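Local coordinates for protein beta-glucoside phosphorylase BglX (Unidentified, PDB 5VQE) that probably cleaves beta-glucosides by transferring the glucosyl unit to phosphate, as a glycoside phosphorylase of family GH3, at residues N157-T160 / N161-Y165; A117-D121 / E122-E126; S532-A535 / T536-M540; N213-A216 / D217-M220. All coordinates share one frame; numbering follows the deposited sequence.

In the fold
Along the chain the order is interaction 2, interaction 1, interaction 4 and interaction 3, each closing before the next opens. The first three lie in the range of the GH3 N-terminal domain, a TIM-barrel relative, whereas residues 532-540 start helix 534-544, after the last strand of the six-stranded mixed sheet. Interaction 1 is the most central, about 8 Å from the centre of the chain, and holds a sugar-binding arginine. Interactions 1 and 2 have centres about 17 Å apart and touch through Tyr165 and Ala117. Interactions 3 and 4, about 39 Å apart between centres, begin helices and stand about 8 and 10 Å from interaction 1 at the nearest atoms.

Interaction 1 of 4, residues N157-T160 / N161-Y165; sequences NPIT and NVRTY
Thr160 and Arg163 meet through the backbone: Arg163 N donates to Thr160 O at 3.0 Å. The same oxygen is 3.3 Å from Arg163 CB. Thr160 also uses carbon, and Thr160 CB rests 3.8 Å from Thr164 CG2. The hydroxyl of Thr160, placed between backbone N and carbonyl carbon (chi1 47°), turns to Asp152, earlier in the same loop.

Asn161, whose phi is positive, bends the chain into a short 3-10 segment at 162-163. Its carbonyl O takes two donors, Thr164 N and Thr164 OG1, the hydroxyl at 3.0 Å, while its side-chain ND2 bonds Asn513 OD1. The loop follows strand 143-144 and leads on to helix 169-184; from it the GH3 barrel domain contributes Arg163 to the sugar pocket, where Arg163 NH2 bonds O3 of the bound 2-deoxy-2-fluoroglucose.

The guanidinium is fixed by several partners. Arg163 NH1 donates to Ile159 O at 3.1 Å, in the carbonyl plane but with the oxygen tilted 24° from the guanidinium plane, while NE forms a salt bridge with Glu94. A bend at chi3 (77°) brings NH1 back to the loop, where Ile159 and Arg163 run side by side and Ile159 CG1 lies 3.4 Å from Arg163 NH1. The turn before it is shaped by Asn157, whose OD1 accepts from Ile159 N at 2.9 Å to make an Asx turn, while Asn157 ND2 is held by Asp198 OD1 and Asp201 O.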
loop_
_atom_site.group_PDB
_atom_site.type_symbol
_atom_site.label_atom_id
_atom_site.label_comp_id
_atom_site.label_asym_id
_atom_site.label_seq_id
_atom_site.Cartn_x
_atom_site.Cartn_y
_atom_site.Cartn_z
ATOM N N ASN A 157 10.087 -3.696 10.646
ATOM C CA ASN A 157 9.809 -3.959 9.240
ATOM C C ASN A 157 9.524 -2.640 8.533
ATOM O O ASN A 157 8.606 -1.915 8.945
ATOM C CB ASN A 157 8.625 -4.907 9.099
ATOM C CG ASN A 157 8.441 -5.395 7.683
ATOM O OD1 ASN A 157 8.553 -4.628 6.730
ATOM N ND2 ASN A 157 8.160 -6.682 7.535
ATOM N N PRO A 158 10.270 -2.284 7.485
ATOM C CA PRO A 158 10.096 -0.976 6.846
ATOM C C PRO A 158 9.001 -0.905 5.796
ATOM O O PRO A 158 8.671 0.205 5.359
ATOM C CB PRO A 158 11.463 -0.752 6.182
ATOM C CG PRO A 158 11.859 -2.117 5.763
ATOM C CD PRO A 158 11.382 -3.035 6.872
ATOM N N ILE A 159 8.452 -2.038 5.363
ATOM C CA ILE A 159 7.535 -2.076 4.231
ATOM C C ILE A 159 6.115 -2.408 4.654
ATOM O O ILE A 159 5.212 -2.433 3.802
ATOM C CB ILE A 159 8.040 -3.056 3.148
ATOM C CG1 ILE A 159 7.412 -2.760 1.785
ATOM C CG2 ILE A 159 7.793 -4.510 3.542
ATOM C CD1 ILE A 159 7.868 -1.452 1.168
ATOM N N THR A 160 5.880 -2.630 5.949
ATOM C CA THR A 160 4.534 -2.750 6.491
ATOM C C THR A 160 4.153 -1.427 7.149
ATOM O O THR A 160 3.776 -0.480 6.453
ATOM C CB THR A 160 4.465 -3.926 7.465
ATOM O OG1 THR A 160 5.580 -3.878 8.368
ATOM C CG2 THR A 160 4.507 -5.247 6.688
ATOM N N ASN A 161 4.279 -1.328 8.469
ATOM C CA ASN A 161 4.244 -0.031 9.166
ATOM C C ASN A 161 2.911 0.650 8.859
ATOM O O ASN A 161 1.857 0.000 8.966
ATOM C CB ASN A 161 5.487 0.751 8.757
ATOM C CG ASN A 161 5.826 1.856 9.730
ATOM O OD1 ASN A 161 5.537 3.037 9.489
ATOM N ND2 ASN A 161 6.445 1.482 10.845
ATOM N N VAL A 162 2.900 1.920 8.451
ATOM C CA VAL A 162 1.643 2.638 8.274
ATOM C C VAL A 162 0.825 2.141 7.095
ATOM O O VAL A 162 -0.315 2.574 6.938
ATOM C CB VAL A 162 1.874 4.155 8.102
ATOM C CG1 VAL A 162 2.479 4.745 9.362
ATOM C CG2 VAL A 162 2.734 4.458 6.887
ATOM N N ARG A 163 1.367 1.255 6.255
ATOM C CA ARG A 163 0.568 0.682 5.177
ATOM C C ARG A 163 -0.444 -0.333 5.688
ATOM O O ARG A 163 -1.335 -0.734 4.926
ATOM C CB ARG A 163 1.473 0.024 4.132
ATOM C CG ARG A 163 2.403 0.995 3.401
ATOM C CD ARG A 163 3.357 0.239 2.492
ATOM N NE ARG A 163 2.725 -0.215 1.258
ATOM C CZ ARG A 163 3.166 -1.229 0.520
ATOM N NH1 ARG A 163 4.242 -1.917 0.898
ATOM N NH2 ARG A 163 2.525 -1.569 -0.587
ATOM N N THR A 164 -0.325 -0.757 6.941
ATOM C CA THR A 164 -1.230 -1.718 7.550
ATOM C C THR A 164 -2.252 -1.005 8.426
ATOM O O THR A 164 -2.124 0.177 8.756
ATOM C CB THR A 164 -0.470 -2.741 8.407
ATOM O OG1 THR A 164 -0.085 -2.135 9.649
ATOM C CG2 THR A 164 0.765 -3.273 7.700
ATOM N N TYR A 165 -3.277 -1.760 8.815
ATOM C CA TYR A 165 -4.225 -1.343 9.833
ATOM C C TYR A 165 -3.746 -1.701 11.237
ATOM O O TYR A 165 -4.560 -1.812 12.162
ATOM C CB TYR A 165 -5.603 -1.961 9.562
ATOM C CG TYR A 165 -6.211 -1.502 8.260
ATOM C CD1 TYR A 165 -6.539 -0.168 8.057
ATOM C CD2 TYR A 165 -6.449 -2.398 7.227
ATOM C CE1 TYR A 165 -7.083 0.262 6.863
ATOM C CE2 TYR A 165 -6.998 -1.972 6.027
ATOM C CZ TYR A 165 -7.306 -0.644 5.854
ATOM O OH TYR A 165 -7.842 -0.221 4.663
#

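Interaction 2 of 4, residues A117-D121 / E122-E126; sequences AATDD and ESSAE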
loop_
_atom_site.group_PDB
_atom_site.type_symbol
_atom_site.label_atom_id
_atom_site.label_comp_id
_atom_site.label_asym_id
_atom_site.label_seq_id
_atom_site.Cartn_x
_atom_site.Cartn_y
_atom_site.Cartn_z
ATOM N N ALA A 117 -6.876 3.253 10.870
ATOM C CA ALA A 117 -7.048 2.283 11.948
ATOM C C ALA A 117 -7.079 2.964 13.309
ATOM O O ALA A 117 -7.787 2.511 14.216
ATOM C CB ALA A 117 -5.924 1.250 11.916
ATOM N N ALA A 118 -6.305 4.040 13.472
ATOM C CA ALA A 118 -6.280 4.761 14.742
ATOM C C ALA A 118 -7.623 5.409 15.066
ATOM O O ALA A 118 -7.918 5.649 16.245
ATOM C CB ALA A 118 -5.177 5.814 14.715
ATOM N N THR A 119 -8.447 5.715 14.056
ATOM C CA THR A 119 -9.803 6.177 14.354
ATOM C C THR A 119 -10.630 5.083 15.019
ATOM O O THR A 119 -11.616 5.390 15.701
ATOM C CB THR A 119 -10.549 6.650 13.094
ATOM O OG1 THR A 119 -10.984 5.521 12.319
ATOM C CG2 THR A 119 -9.690 7.573 12.225
ATOM N N ASP A 120 -10.240 3.822 14.834
ATOM C CA ASP A 120 -10.993 2.647 15.288
ATOM C C ASP A 120 -12.455 2.699 14.852
ATOM O O ASP A 120 -13.337 2.154 15.516
ATOM C CB ASP A 120 -10.896 2.464 16.802
ATOM C CG ASP A 120 -11.143 1.024 17.226
ATOM O OD1 ASP A 120 -10.890 0.104 16.413
ATOM O OD2 ASP A 120 -11.597 0.805 18.367
ATOM N N ASP A 121 -12.720 3.331 13.718
ATOM C CA ASP A 121 -14.059 3.390 13.145
ATOM C C ASP A 121 -13.999 2.833 11.729
ATOM O O ASP A 121 -13.417 3.457 10.839
ATOM C CB ASP A 121 -14.588 4.817 13.141
ATOM C CG ASP A 121 -16.025 4.898 12.688
ATOM O OD1 ASP A 121 -16.510 3.926 12.059
ATOM O OD2 ASP A 121 -16.665 5.933 12.968
ATOM N N GLU A 122 -14.626 1.679 11.508
ATOM C CA GLU A 122 -14.556 1.070 10.187
ATOM C C GLU A 122 -15.206 1.943 9.121
ATOM O O GLU A 122 -14.888 1.794 7.939
ATOM C CB GLU A 122 -15.187 -0.321 10.209
ATOM C CG GLU A 122 -16.644 -0.356 10.549
ATOM C CD GLU A 122 -17.111 -1.768 10.835
ATOM O OE1 GLU A 122 -17.607 -2.423 9.895
ATOM O OE2 GLU A 122 -16.951 -2.227 11.989
ATOM N N SER A 123 -16.081 2.873 9.502
ATOM C CA SER A 123 -16.589 3.815 8.511
ATOM C C SER A 123 -15.457 4.637 7.902
ATOM O O SER A 123 -15.548 5.047 6.737
ATOM C CB SER A 123 -17.646 4.738 9.132
ATOM O OG SER A 123 -17.051 5.692 9.996
ATOM N N SER A 124 -14.387 4.889 8.665
ATOM C CA SER A 124 -13.234 5.597 8.109
ATOM C C SER A 124 -12.610 4.810 6.964
ATOM O O SER A 124 -12.219 5.384 5.940
ATOM C CB SER A 124 -12.189 5.853 9.195
ATOM O OG SER A 124 -12.703 6.690 10.215
ATOM N N ALA A 125 -12.504 3.492 7.122
ATOM C CA ALA A 125 -11.935 2.659 6.070
ATOM C C ALA A 125 -12.890 2.535 4.889
ATOM O O ALA A 125 -12.452 2.477 3.735
ATOM C CB ALA A 125 -11.584 1.282 6.632
ATOM N N GLU A 126 -14.199 2.487 5.156
ATOM C CA GLU A 126 -15.166 2.513 4.061
ATOM C C GLU A 126 -15.017 3.793 3.254
ATOM O O GLU A 126 -15.025 3.763 2.018
ATOM C CB GLU A 126 -16.588 2.377 4.601
ATOM C CG GLU A 126 -17.635 2.167 3.511
ATOM C CD GLU A 126 -18.979 1.727 4.065
ATOM O OE1 GLU A 126 -19.097 1.578 5.299
ATOM O OE2 GLU A 126 -19.917 1.529 3.263
#
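The carboxylate of Asp121 is the flat group here, and Ser123 approaches it from one face. Both Ser123 N and Ser123 OG bond Asp121 OD1 at 2.8 Å, lying 43° and 58° out of the carboxylate plane, so neither meets it at the edge. Asp121 is the N-cap of helix 122-138. With CG anti to the backbone N (chi1 -174°), its carboxylate swings forward over the first turn, where the helix N-terminus would be expected to stabilise its negative charge.

One residue farther on, Ser124 N donates to Asp121 O at 2.8 Å. Thr119 OG1 and Ser124 OG lie 3.0 Å apart, bringing the end of the preceding helix and the start of the next together. Thr119 OG1 also accepts from Asp121 N at 3.1 Å, an ST turn, and bonds Val116 O one turn back. Asp120, with positive phi, breaks the helical path between them and pairs with Arg171 and Arg174. Thr119 and Ser124 pack on Ile387 of helix 378-391, whereas Glu122 and Ala125 touch helix 169-184, placing this junction of helices 113-119 and 122-138 between those two.

Interaction 3 of 4, residues S532-A535 / T536-M540; sequences SNEA and TVRMM
Asn533 is the N-cap of helix 534-544, and its side chain accepts from Thr536; the helix follows strand 525-528, an inner strand of the six-stranded mixed sheet. In the cap, Asn533 OD1 is held by two hydrogen bonds from one residue: Thr536 N at 2.9 Å and Thr536 OG1 at 2.8 Å. They come from opposite faces of the amide plane, tilted 23° and 29° from it. The side chains cross at about a right angle, and Asn533 CG sits between its backbone N and carbonyl carbon, which brings OD1 to Thr536. On the other branch of that amide, ND2 donates to Val110 O, so both polar ends are used and the flat group is kept from rotating.

The helical backbone bonds begin here: Val537 N donates to Asn533 O at 3.0 Å, and Arg538 N to Glu534 O, then Met539 N to Ala535 O.

Apolar contacts seat the turn against its neighbours. Val537 packs on Leu433 and Phe434 of helix 429-441, while Ala535, Thr536 and Met539 touch helix 378-391.

The charged contact runs along the more exposed flank. Glu534 and Arg538, one turn apart, lie side by side and point the same way, both chains being extended. Their salt bridge is side-on, with a single carboxylate oxygen taking two nitrogens, and the carboxylate and guanidinium planes are 44° apart. Arg538 NE meets the anti lone pair of Glu534 OE2 at 2.8 Å, while Arg538 NH2 reaches that same oxygen at 3.1 Å from above the carboxylate plane.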
loop_
_atom_site.group_PDB
_atom_site.type_symbol
_atom_site.label_atom_id
_atom_site.label_comp_id
_atom_site.label_asym_id
_atom_site.label_seq_id
_atom_site.Cartn_x
_atom_site.Cartn_y
_atom_site.Cartn_z
ATOM N N SER A 532 1.363 12.444 6.708
ATOM C CA SER A 532 1.918 13.785 6.516
ATOM C C SER A 532 1.229 14.418 5.309
ATOM O O SER A 532 1.727 14.377 4.185
ATOM C CB SER A 532 3.425 13.745 6.339
ATOM O OG SER A 532 3.955 15.067 6.379
ATOM N N ASN A 533 0.049 14.985 5.547
ATOM C CA ASN A 533 -0.636 15.758 4.522
ATOM C C ASN A 533 -1.246 16.995 5.166
ATOM O O ASN A 533 -1.209 17.175 6.385
ATOM C CB ASN A 533 -1.698 14.923 3.788
ATOM C CG ASN A 533 -2.817 14.445 4.691
ATOM O OD1 ASN A 533 -2.932 14.847 5.849
ATOM N ND2 ASN A 533 -3.662 13.575 4.150
ATOM N N GLU A 534 -1.799 17.865 4.321
ATOM C CA GLU A 534 -2.319 19.137 4.810
ATOM C C GLU A 534 -3.395 18.928 5.870
ATOM O O GLU A 534 -3.403 19.613 6.898
ATOM C CB GLU A 534 -2.861 19.958 3.640
ATOM C CG GLU A 534 -3.764 21.115 4.057
ATOM C CD GLU A 534 -4.014 22.093 2.923
ATOM O OE1 GLU A 534 -3.547 21.827 1.795
ATOM O OE2 GLU A 534 -4.674 23.126 3.163
ATOM N N ALA A 535 -4.316 17.993 5.637
ATOM C CA ALA A 535 -5.406 17.784 6.583
ATOM C C ALA A 535 -4.878 17.426 7.964
ATOM O O ALA A 535 -5.361 17.946 8.977
ATOM C CB ALA A 535 -6.342 16.694 6.070
ATOM N N THR A 536 -3.877 16.543 8.030
ATOM C CA THR A 536 -3.361 16.124 9.325
ATOM C C THR A 536 -2.570 17.235 9.990
ATOM O O THR A 536 -2.590 17.353 11.220
ATOM C CB THR A 536 -2.498 14.874 9.157
ATOM O OG1 THR A 536 -3.254 13.882 8.454
ATOM C CG2 THR A 536 -2.062 14.319 10.508
ATOM N N VAL A 537 -1.879 18.056 9.200
ATOM C CA VAL A 537 -1.124 19.176 9.758
ATOM C C VAL A 537 -2.072 20.190 10.387
ATOM O O VAL A 537 -1.841 20.675 11.499
ATOM C CB VAL A 537 -0.245 19.822 8.673
ATOM C CG1 VAL A 537 0.271 21.197 9.120
ATOM C CG2 VAL A 537 0.939 18.912 8.314
ATOM N N ARG A 538 -3.151 20.533 9.681
ATOM C CA ARG A 538 -4.098 21.506 10.220
ATOM C C ARG A 538 -4.760 20.985 11.488
ATOM O O ARG A 538 -4.963 21.741 12.442
ATOM C CB ARG A 538 -5.151 21.871 9.169
ATOM C CG ARG A 538 -4.577 22.582 7.967
ATOM C CD ARG A 538 -5.645 23.106 7.023
ATOM N NE ARG A 538 -5.041 23.817 5.896
ATOM C CZ ARG A 538 -4.681 25.102 5.911
ATOM N NH1 ARG A 538 -4.867 25.847 6.990
ATOM N NH2 ARG A 538 -4.123 25.644 4.836
ATOM N N MET A 539 -5.102 19.699 11.528
ATOM C CA MET A 539 -5.737 19.164 12.730
ATOM C C MET A 539 -4.741 19.028 13.875
ATOM O O MET A 539 -5.119 19.161 15.045
ATOM C CB MET A 539 -6.403 17.820 12.427
ATOM C CG MET A 539 -7.678 17.923 11.606
ATOM S SD MET A 539 -8.866 19.113 12.299
ATOM C CE MET A 539 -9.032 18.506 13.953
ATOM N N MET A 540 -3.471 18.771 13.569
ATOM C CA MET A 540 -2.451 18.787 14.611
ATOM C C MET A 540 -2.413 20.144 15.303
ATOM O O MET A 540 -2.371 20.229 16.533
ATOM C CB MET A 540 -1.089 18.458 14.002
ATOM C CG MET A 540 0.054 18.434 15.004
ATOM S SD MET A 540 -0.080 17.098 16.200
ATOM C CE MET A 540 0.425 15.716 15.185
#

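Interaction 4 of 4, residues N213-A216 / D217-M220; sequences NLSA and DEWM
Ser215 and Glu218 bond each other reciprocally in a capping box at the start of helix 216-232, the tight part of the contact. Glu218 N donates to Ser215 OG at 2.9 Å, and Ser215 N returns the bond to Glu218 OE1, also at 2.9 Å, on the anti side of that oxygen and 32° out of the carboxylate plane. The serine hydroxyl is set for this by its chi1 of 72°, between backbone N and carbonyl carbon.

Toward the buried side Leu214 and Trp219 make ordinary apolar contact, Leu214 CB lying 4.2 Å from Trp219 CB. The buried indole swings away from the cap; its NE1 bonds Pro196 O, and its ring meets that of Tyr223 with planes about 10° apart. By contrast, Asp217 and Glu218 are exposed and form the solvent side. There Asp217 CB stands 4.1 Å from Ser215 OG, and Leu214 CD2 lies 3.8 Å from Glu218 OE1.

Two acidic residues in the first turn probably interact favourably with the helix dipole. The box itself satisfies two backbone N-H groups that precede the regular bonding of the helix, which starts with Trp219 N to Ser215 O at 2.8 Å.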
loop_
_atom_site.group_PDB
_atom_site.type_symbol
_atom_site.label_atom_id
_atom_site.label_comp_id
_atom_site.label_asym_id
_atom_site.label_seq_id
_atom_site.Cartn_x
_atom_site.Cartn_y
_atom_site.Cartn_z
ATOM N N ASN A 213 8.075 -16.646 9.612
ATOM C CA ASN A 213 8.613 -17.825 10.282
ATOM C C ASN A 213 7.756 -18.282 11.459
ATOM O O ASN A 213 8.227 -19.051 12.309
ATOM C CB ASN A 213 10.052 -17.561 10.733
ATOM C CG ASN A 213 10.144 -16.546 11.851
ATOM O OD1 ASN A 213 9.386 -15.579 11.897
ATOM N ND2 ASN A 213 11.081 -16.764 12.765
ATOM N N LEU A 214 6.512 -17.825 11.530
ATOM C CA LEU A 214 5.583 -18.368 12.508
ATOM C C LEU A 214 5.458 -19.878 12.313
ATOM O O LEU A 214 5.674 -20.408 11.219
ATOM C CB LEU A 214 4.214 -17.697 12.371
ATOM C CG LEU A 214 4.143 -16.181 12.615
ATOM C CD1 LEU A 214 2.716 -15.670 12.390
ATOM C CD2 LEU A 214 4.611 -15.821 14.023
ATOM N N SER A 215 5.134 -20.577 13.394
ATOM C CA SER A 215 4.739 -21.967 13.266
ATOM C C SER A 215 3.501 -22.054 12.384
ATOM O O SER A 215 2.781 -21.072 12.181
ATOM C CB SER A 215 4.455 -22.572 14.634
ATOM O OG SER A 215 3.251 -22.057 15.166
ATOM N N ALA A 216 3.264 -23.242 11.833
ATOM C CA ALA A 216 2.068 -23.431 11.020
ATOM C C ALA A 216 0.818 -23.066 11.807
ATOM O O ALA A 216 -0.059 -22.359 11.297
ATOM C CB ALA A 216 1.988 -24.868 10.517
ATOM N N ASP A 217 0.733 -23.515 13.065
ATOM C CA ASP A 217 -0.428 -23.203 13.900
ATOM C C ASP A 217 -0.522 -21.709 14.181
ATOM O O ASP A 217 -1.609 -21.123 14.107
ATOM C CB ASP A 217 -0.361 -23.977 15.219
ATOM C CG ASP A 217 -0.785 -25.436 15.076
ATOM O OD1 ASP A 217 -1.338 -25.810 14.018
ATOM O OD2 ASP A 217 -0.568 -26.214 16.034
ATOM N N GLU A 218 0.597 -21.079 14.545
ATOM C CA GLU A 218 0.584 -19.639 14.782
ATOM C C GLU A 218 0.128 -18.884 13.545
ATOM O O GLU A 218 -0.673 -17.945 13.648
ATOM C CB GLU A 218 1.970 -19.149 15.200
ATOM C CG GLU A 218 2.413 -19.576 16.590
ATOM C CD GLU A 218 3.895 -19.300 16.855
ATOM O OE1 GLU A 218 4.673 -19.138 15.885
ATOM O OE2 GLU A 218 4.285 -19.251 18.042
ATOM N N TRP A 219 0.650 -19.256 12.368
ATOM C CA TRP A 219 0.247 -18.591 11.131
ATOM C C TRP A 219 -1.236 -18.792 10.878
ATOM O O TRP A 219 -1.974 -17.838 10.602
ATOM C CB TRP A 219 1.071 -19.118 9.949
ATOM C CG TRP A 219 0.777 -18.399 8.656
ATOM C CD1 TRP A 219 1.406 -17.290 8.187
ATOM C CD2 TRP A 219 -0.222 -18.736 7.675
ATOM N NE1 TRP A 219 0.868 -16.910 6.982
ATOM C CE2 TRP A 219 -0.128 -17.785 6.642
ATOM C CE3 TRP A 219 -1.183 -19.746 7.574
ATOM C CZ2 TRP A 219 -0.964 -17.806 5.523
ATOM C CZ3 TRP A 219 -2.010 -19.769 6.460
ATOM C CH2 TRP A 219 -1.893 -18.808 5.451
ATOM N N MET A 220 -1.700 -20.034 11.006
ATOM C CA MET A 220 -3.102 -20.326 10.762
ATOM C C MET A 220 -4.001 -19.477 11.656
ATOM O O MET A 220 -5.045 -18.988 11.209
ATOM C CB MET A 220 -3.361 -21.823 10.976
ATOM C CG MET A 220 -4.610 -22.344 10.303
ATOM S SD MET A 220 -4.612 -22.045 8.515
ATOM C CE MET A 220 -3.262 -23.043 7.944
#